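EmrA (Aquifex aeolicus, PDB 4TKO) is the periplasmic adaptor of a major facilitator superfamily multidrug efflux pump, probably taking part in carrying xenobiotics out of the cell. Local coordinates at residues A[288-294]-A[324-330]; A[56-60]-A[213-217]. One frame throughout, in Å; residues are numbered along the deposited sequence.

Overall arrangement
The two contacts lie in different parts of a long, thin adaptor whose radius of gyration is 53 Å. Interaction 2 pairs 56-60 with 213-217, the base of the antiparallel helical hairpin where it meets the barrel-sandwich hybrid, and its centre is about 17 Å from that of the chain. Interaction 1 joins strands 288-294 and 324-330 of the beta-barrel domain, about 53 Å from the chain centre. The two centres are 48 Å apart and their nearest atoms about 36 Å, so they do not touch. Along the chain, interaction 2 closes before interaction 1 opens. A bound magnesium ion lies about 14 Å from the side chain of Phe288.

Interaction 1: A[288-294]-A[324-330]; sequences FEGVVEE and VKIKITK
Glu293 and Lys325 lie side by side and point the same way, both extended, with the carboxylate of one beside the end of the other. Each has CG anti to its own backbone N (chi1 -164° in Lys325). Glu293 OE1 reaches Lys325 NZ at 3.4 Å in a salt bridge. The same ammonium is shared with Asp18, its stronger partner, and Tyr257 adds a cation-pi contact. Glu294 leaves the strand on the same face as Lys325, and the two chains cross obliquely, Glu294 CG lying 3.9 Å from Lys325 CB.

On the face holding Val292 and Ile326 the contact is apolar. Val292 CG1 meets Val324 CG1 at 3.5 Å, the two valines crossing at a slant, while Val344 and Ile346 of strand 342-347 cover this side. Farther along, Ile328 CG2 sits at the edge of the Phe288 ring, near its plane.

At the other end Glu289 CB lies 3.9 Å from Lys330 CB, but the carboxylate of this glutamate goes to Lys275. Glu289 O takes two N-H groups: Thr329 N, in the carbonyl plane, and Lys330 N from 36° above it. Gly290 CA points a C-H at Lys327 O.

The strands run antiparallel, at 136°, and the register slips by one at each end. Glu293 and Glu294 both face Lys325, a classic beta bulge between neighbouring strands of the AaeA-like beta-barrel of a membrane fusion protein.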
# COMPACT_ATOMS: atom_id res chain seq x y z
N PHE A 288 -44.61 -31.37 4.97
CA PHE A 288 -43.29 -31.72 4.48
C PHE A 288 -43.30 -33.14 3.98
O PHE A 288 -44.12 -33.96 4.38
CB PHE A 288 -42.26 -31.52 5.57
CG PHE A 288 -42.06 -30.10 5.93
CD1 PHE A 288 -41.12 -29.33 5.26
CD2 PHE A 288 -42.85 -29.51 6.90
CE1 PHE A 288 -40.94 -27.99 5.59
CE2 PHE A 288 -42.68 -28.17 7.23
CZ PHE A 288 -41.73 -27.41 6.57
N GLU A 289 -42.35 -33.45 3.11
CA GLU A 289 -42.41 -34.67 2.33
C GLU A 289 -40.99 -35.14 2.06
O GLU A 289 -40.09 -34.33 1.82
CB GLU A 289 -43.17 -34.39 1.03
CG GLU A 289 -43.29 -35.53 0.04
CD GLU A 289 -44.21 -35.16 -1.12
OE1 GLU A 289 -45.23 -34.45 -0.88
OE2 GLU A 289 -43.91 -35.55 -2.28
N GLY A 290 -40.76 -36.45 2.13
CA GLY A 290 -39.43 -36.95 1.88
C GLY A 290 -39.32 -38.44 1.67
O GLY A 290 -40.33 -39.15 1.63
N VAL A 291 -38.08 -38.89 1.54
CA VAL A 291 -37.78 -40.32 1.46
C VAL A 291 -36.86 -40.77 2.58
O VAL A 291 -36.13 -39.97 3.16
CB VAL A 291 -37.09 -40.70 0.13
CG1 VAL A 291 -38.10 -40.83 -0.98
CG2 VAL A 291 -36.01 -39.68 -0.19
N VAL A 292 -36.87 -42.07 2.83
CA VAL A 292 -36.02 -42.66 3.83
C VAL A 292 -34.58 -42.71 3.33
O VAL A 292 -34.29 -43.40 2.36
CB VAL A 292 -36.52 -44.04 4.19
CG1 VAL A 292 -35.77 -44.56 5.41
CG2 VAL A 292 -38.00 -43.96 4.47
N GLU A 293 -33.70 -41.97 3.99
CA GLU A 293 -32.31 -41.87 3.57
C GLU A 293 -31.48 -43.01 4.15
O GLU A 293 -30.66 -43.60 3.44
CB GLU A 293 -31.72 -40.51 3.99
CG GLU A 293 -30.34 -40.18 3.40
CD GLU A 293 -29.93 -38.72 3.58
OE1 GLU A 293 -30.63 -37.97 4.30
OE2 GLU A 293 -28.91 -38.31 2.99
N GLU A 294 -31.70 -43.35 5.43
CA GLU A 294 -30.98 -44.47 6.03
C GLU A 294 -31.60 -44.97 7.33
O GLU A 294 -32.35 -44.26 8.00
CB GLU A 294 -29.51 -44.10 6.26
CG GLU A 294 -29.23 -43.35 7.55
CD GLU A 294 -27.74 -43.23 7.82
OE1 GLU A 294 -27.30 -42.18 8.35
OE2 GLU A 294 -27.00 -44.19 7.50
N VAL A 324 -34.52 -43.64 12.33
CA VAL A 324 -34.62 -43.61 10.88
C VAL A 324 -34.47 -42.17 10.42
O VAL A 324 -35.12 -41.26 10.95
CB VAL A 324 -35.95 -44.19 10.37
CG1 VAL A 324 -35.93 -44.27 8.85
CG2 VAL A 324 -36.19 -45.56 10.96
N LYS A 325 -33.60 -41.99 9.43
CA LYS A 325 -33.29 -40.67 8.91
C LYS A 325 -34.11 -40.40 7.65
O LYS A 325 -34.14 -41.21 6.73
CB LYS A 325 -31.79 -40.56 8.60
CG LYS A 325 -31.31 -39.14 8.41
CD LYS A 325 -29.91 -39.08 7.84
CE LYS A 325 -29.53 -37.68 7.37
NZ LYS A 325 -28.23 -37.66 6.63
N ILE A 326 -34.76 -39.25 7.63
CA ILE A 326 -35.57 -38.86 6.48
C ILE A 326 -35.05 -37.60 5.76
O ILE A 326 -34.95 -36.53 6.38
CB ILE A 326 -37.00 -38.63 6.93
CG1 ILE A 326 -37.59 -39.94 7.43
CG2 ILE A 326 -37.83 -38.00 5.80
CD1 ILE A 326 -38.78 -39.73 8.31
N LYS A 327 -34.73 -37.74 4.48
CA LYS A 327 -34.37 -36.58 3.64
C LYS A 327 -35.60 -35.85 3.13
O LYS A 327 -36.55 -36.47 2.63
CB LYS A 327 -33.51 -37.01 2.45
CG LYS A 327 -33.44 -35.94 1.37
CD LYS A 327 -32.18 -36.04 0.50
CE LYS A 327 -32.33 -37.05 -0.64
NZ LYS A 327 -31.23 -36.91 -1.65
N ILE A 328 -35.59 -34.52 3.26
CA ILE A 328 -36.74 -33.71 2.86
C ILE A 328 -36.74 -33.39 1.37
O ILE A 328 -35.70 -33.06 0.80
CB ILE A 328 -36.77 -32.40 3.62
CG1 ILE A 328 -36.49 -32.68 5.10
CG2 ILE A 328 -38.08 -31.68 3.37
CD1 ILE A 328 -36.55 -31.45 5.97
N THR A 329 -37.90 -33.47 0.75
CA THR A 329 -37.97 -33.29 -0.70
C THR A 329 -39.03 -32.30 -1.16
O THR A 329 -39.01 -31.88 -2.31
CB THR A 329 -38.22 -34.63 -1.40
OG1 THR A 329 -39.40 -35.25 -0.86
CG2 THR A 329 -37.00 -35.55 -1.21
N LYS A 330 -39.93 -31.92 -0.27
CA LYS A 330 -40.89 -30.87 -0.57
C LYS A 330 -41.35 -30.20 0.71
O LYS A 330 -41.56 -30.86 1.73
CB LYS A 330 -42.08 -31.45 -1.34
CG LYS A 330 -43.17 -30.45 -1.65
CD LYS A 330 -44.09 -30.97 -2.74
CE LYS A 330 -45.24 -30.01 -2.99
NZ LYS A 330 -46.13 -30.46 -4.11

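Interaction 2: A[56-60]-A[213-217]; sequences YELEK and AEQKI
One face of the Tyr56 ring is covered by Lys216, whose CB stands 4.0 Å above the ring plane, offset toward the rim on the CD1 side. The pair sits at the base of the antiparallel helical hairpin of a membrane fusion protein. This is a CH-pi contact, with Lys216 CB 4.3 Å from the centroid of the Tyr56 ring, and the lysine crosses the tyrosine at about a right angle. The phenol hydroxyl continues past the helix pair to a hydrogen bond with Ser28 O, while Val27 and Thr220 also touch the side chain, tying the ring to neighbouring loops.

The contact lies at the edge of the predicted coiled coil, which takes in Lys60 and all of 213-217. The helix axes approach to 8.8 Å and run at 165°. Ala213 is the buried residue here, its methyl set against Lys60 CB, with Lys60 CA and Ala213 CA 5.4 Å apart. Ile217 fills the next layer. Its CG1 lies anti to the carbonyl carbon (chi1 -69°), which carries CD1 in between Tyr56 O and Glu57 CG, with the aliphatic part of Lys60 alongside.

Charged pairs border this apolar strip. Glu59 crosses Lys216 at about a right angle, but that salt bridge is long, Glu59 OE2 to Lys216 NZ 3.8 Å. The shorter salt bridge joins Lys60 and Glu214: Lys60 runs out fully extended, and Glu214, bent at chi2 (147°), swings its carboxylate toward it, placing Glu214 OE2 3.0 Å from Lys60 NZ.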
# COMPACT_ATOMS: atom_id res chain seq x y z
N TYR A 56 -10.88 0.49 18.89
CA TYR A 56 -10.28 0.30 17.58
C TYR A 56 -10.29 1.60 16.79
O TYR A 56 -9.43 1.81 15.92
CB TYR A 56 -11.00 -0.81 16.80
CG TYR A 56 -10.81 -2.18 17.42
CD1 TYR A 56 -9.55 -2.66 17.72
CD2 TYR A 56 -11.91 -2.98 17.75
CE1 TYR A 56 -9.37 -3.91 18.30
CE2 TYR A 56 -11.73 -4.24 18.33
CZ TYR A 56 -10.46 -4.69 18.60
OH TYR A 56 -10.28 -5.93 19.17
N GLU A 57 -11.24 2.47 17.09
CA GLU A 57 -11.33 3.75 16.40
C GLU A 57 -10.33 4.75 16.95
O GLU A 57 -9.80 5.58 16.22
CB GLU A 57 -12.74 4.30 16.48
CG GLU A 57 -13.67 3.62 15.50
CD GLU A 57 -15.10 4.10 15.59
OE1 GLU A 57 -15.55 4.47 16.70
OE2 GLU A 57 -15.79 4.11 14.54
N LEU A 58 -10.06 4.66 18.24
CA LEU A 58 -9.01 5.45 18.84
C LEU A 58 -7.67 5.03 18.24
O LEU A 58 -6.90 5.86 17.77
CB LEU A 58 -8.99 5.29 20.36
CG LEU A 58 -7.90 6.11 21.06
CD1 LEU A 58 -8.30 7.59 21.13
CD2 LEU A 58 -7.57 5.56 22.44
N GLU A 59 -7.43 3.72 18.25
CA GLU A 59 -6.22 3.14 17.69
C GLU A 59 -5.95 3.65 16.28
O GLU A 59 -4.82 3.95 15.93
CB GLU A 59 -6.31 1.62 17.70
CG GLU A 59 -5.10 0.90 17.12
CD GLU A 59 -5.35 -0.59 16.88
OE1 GLU A 59 -6.21 -0.92 16.03
OE2 GLU A 59 -4.70 -1.43 17.55
N LYS A 60 -7.00 3.75 15.48
CA LYS A 60 -6.86 4.23 14.11
C LYS A 60 -6.50 5.71 14.12
O LYS A 60 -5.63 6.15 13.37
CB LYS A 60 -8.14 4.01 13.31
CG LYS A 60 -8.14 4.68 11.94
CD LYS A 60 -9.48 4.51 11.24
CE LYS A 60 -9.60 5.43 10.04
NZ LYS A 60 -11.01 5.60 9.58
N ALA A 213 -6.22 -1.18 10.82
CA ALA A 213 -7.12 -0.66 11.85
C ALA A 213 -8.55 -0.49 11.32
O ALA A 213 -9.51 -0.84 12.00
CB ALA A 213 -6.60 0.64 12.38
N GLU A 214 -8.71 0.06 10.13
CA GLU A 214 -10.05 0.20 9.57
C GLU A 214 -10.69 -1.17 9.39
O GLU A 214 -11.91 -1.28 9.39
CB GLU A 214 -10.02 0.95 8.23
CG GLU A 214 -10.14 2.47 8.39
CD GLU A 214 -9.37 3.26 7.32
OE1 GLU A 214 -8.58 2.65 6.56
OE2 GLU A 214 -9.56 4.49 7.25
N GLN A 215 -9.86 -2.21 9.26
CA GLN A 215 -10.42 -3.55 9.15
C GLN A 215 -10.97 -3.98 10.48
O GLN A 215 -12.11 -4.45 10.57
CB GLN A 215 -9.39 -4.56 8.66
CG GLN A 215 -9.65 -5.02 7.23
CD GLN A 215 -11.06 -5.55 7.04
OE1 GLN A 215 -11.57 -6.29 7.87
NE2 GLN A 215 -11.71 -5.15 5.94
N LYS A 216 -10.18 -3.80 11.53
CA LYS A 216 -10.60 -4.18 12.87
C LYS A 216 -11.94 -3.48 13.20
O LYS A 216 -12.83 -4.09 13.79
CB LYS A 216 -9.53 -3.84 13.90
CG LYS A 216 -8.19 -4.50 13.62
CD LYS A 216 -7.18 -4.32 14.75
CE LYS A 216 -5.83 -4.89 14.33
NZ LYS A 216 -4.66 -4.27 15.05
N ILE A 217 -12.07 -2.23 12.77
CA ILE A 217 -13.28 -1.48 13.02
C ILE A 217 -14.45 -2.10 12.27
O ILE A 217 -15.53 -2.27 12.82
CB ILE A 217 -13.11 0.00 12.62
CG1 ILE A 217 -12.13 0.70 13.56
CG2 ILE A 217 -14.45 0.73 12.65
CD1 ILE A 217 -11.58 1.99 13.01